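Local coordinates for uncharacterized protein (Wolinella succinogenes, PDB 3PU6), which is of unknown function but probably acts as an endopeptidase in the maturation of hydrogenases, at residues 59-64 / 105-110. Numbering follows the deposited sequence.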
# COMPACT_ATOMS: atom_id res chain seq x y z
N ILE A 59 -4.44 5.62 7.15
CA ILE A 59 -3.62 5.47 5.96
C ILE A 59 -3.04 4.06 5.89
O ILE A 59 -2.29 3.63 6.75
CB ILE A 59 -2.43 6.46 5.93
CG1 ILE A 59 -2.93 7.90 6.02
CG2 ILE A 59 -1.60 6.23 4.67
CD1 ILE A 59 -1.82 8.89 6.25
N VAL A 60 -3.41 3.34 4.85
CA VAL A 60 -2.73 2.13 4.49
C VAL A 60 -1.79 2.45 3.34
O VAL A 60 -2.21 2.98 2.31
CB VAL A 60 -3.71 1.04 4.06
CG1 VAL A 60 -2.96 -0.14 3.49
CG2 VAL A 60 -4.56 0.62 5.24
N VAL A 61 -0.50 2.14 3.55
CA VAL A 61 0.52 2.31 2.53
C VAL A 61 0.92 0.92 2.04
O VAL A 61 1.45 0.15 2.80
CB VAL A 61 1.74 3.14 3.04
CG1 VAL A 61 2.26 2.60 4.36
CG2 VAL A 61 2.85 3.18 2.01
N ALA A 62 0.62 0.61 0.79
CA ALA A 62 0.93 -0.68 0.21
C ALA A 62 2.11 -0.65 -0.78
O ALA A 62 2.25 0.30 -1.55
CB ALA A 62 -0.28 -1.26 -0.45
N ASP A 63 2.93 -1.70 -0.77
CA ASP A 63 4.12 -1.77 -1.61
C ASP A 63 4.51 -3.20 -1.92
O ASP A 63 4.23 -4.10 -1.14
CB ASP A 63 5.32 -1.08 -0.93
CG ASP A 63 6.36 -0.62 -1.93
OD1 ASP A 63 6.11 -0.77 -3.16
OD2 ASP A 63 7.44 -0.11 -1.52
N ALA A 64 5.15 -3.41 -3.06
CA ALA A 64 5.83 -4.67 -3.33
C ALA A 64 7.03 -4.76 -2.41
O ALA A 64 7.67 -3.75 -2.09
CB ALA A 64 6.29 -4.73 -4.78
N SER A 105 -2.09 8.91 12.88
CA SER A 105 -1.74 7.91 13.89
C SER A 105 -1.95 6.47 13.40
O SER A 105 -1.06 5.62 13.53
CB SER A 105 -2.55 8.15 15.16
OG SER A 105 -3.94 8.04 14.90
N LYS A 106 -3.14 6.21 12.85
CA LYS A 106 -3.39 4.94 12.18
C LYS A 106 -2.69 4.82 10.83
O LYS A 106 -3.35 4.78 9.80
CB LYS A 106 -4.88 4.73 11.95
CG LYS A 106 -5.57 3.95 13.02
CD LYS A 106 -4.76 2.74 13.45
CE LYS A 106 -5.50 1.99 14.56
NZ LYS A 106 -4.60 1.05 15.27
N THR A 107 -1.36 4.75 10.85
CA THR A 107 -0.62 4.37 9.66
C THR A 107 -0.33 2.88 9.64
O THR A 107 0.44 2.37 10.44
CB THR A 107 0.72 5.10 9.53
OG1 THR A 107 0.50 6.52 9.51
CG2 THR A 107 1.42 4.68 8.23
N ILE A 108 -0.94 2.20 8.68
CA ILE A 108 -0.77 0.78 8.55
C ILE A 108 0.07 0.45 7.32
O ILE A 108 -0.22 0.94 6.24
CB ILE A 108 -2.15 0.09 8.46
CG1 ILE A 108 -2.86 0.20 9.81
CG2 ILE A 108 -2.01 -1.35 8.01
CD1 ILE A 108 -4.34 0.36 9.70
N PHE A 109 1.09 -0.39 7.49
CA PHE A 109 1.87 -0.91 6.36
C PHE A 109 1.31 -2.23 5.84
O PHE A 109 0.95 -3.10 6.61
CB PHE A 109 3.37 -1.05 6.68
CG PHE A 109 4.20 -1.54 5.51
CD1 PHE A 109 4.53 -0.70 4.46
CD2 PHE A 109 4.59 -2.87 5.43
CE1 PHE A 109 5.25 -1.17 3.36
CE2 PHE A 109 5.32 -3.34 4.33
CZ PHE A 109 5.64 -2.50 3.30
N LEU A 110 1.25 -2.37 4.52
CA LEU A 110 0.87 -3.62 3.87
C LEU A 110 1.88 -4.04 2.80
O LEU A 110 1.85 -3.52 1.69
CB LEU A 110 -0.50 -3.47 3.21
CG LEU A 110 -1.22 -4.73 2.71
CD1 LEU A 110 -2.66 -4.40 2.38
CD2 LEU A 110 -0.55 -5.38 1.52
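V61 and F109 sit abreast on neighbouring parallel strands, and the backbone of 59-64 is laced to that of 106-110 by five hydrogen bonds. The ladder starts with I59 N to K106 O, goes on with I108 N to I59 O (2.8 Å), V61 N to I108 O (3.0 Å) and L110 N to V61 O, all three nearly straight at the hydrogen, and ends with D63 N to L110 O (3.2 Å). Packing is close on both faces along the middle of the pair. On one, F109 has CG anti to the backbone N (chi1 -178°), which lays the ring obliquely beside V61, with CD1 4.0 Å from V61 CG1 and 3.6 Å from V61 O; CE1 reaches on towards D63 CB. On the other, the two branches of V60 divide the work: CG2 meets I108 CB at 4.1 Å, while CG1 leans on L110 CB at the same distance. The looser end is at K106, only partly buried, whose chain leads away from 59-64 to a salt bridge with D77 on antiparallel strand 73-77, which flanks 106-114. Strand 5-10 bonds the far edge of 59-64, and helices cover both faces of this mixed sheet: 128-147 over V60, I108 and L110, 94-103 against V61 and T107.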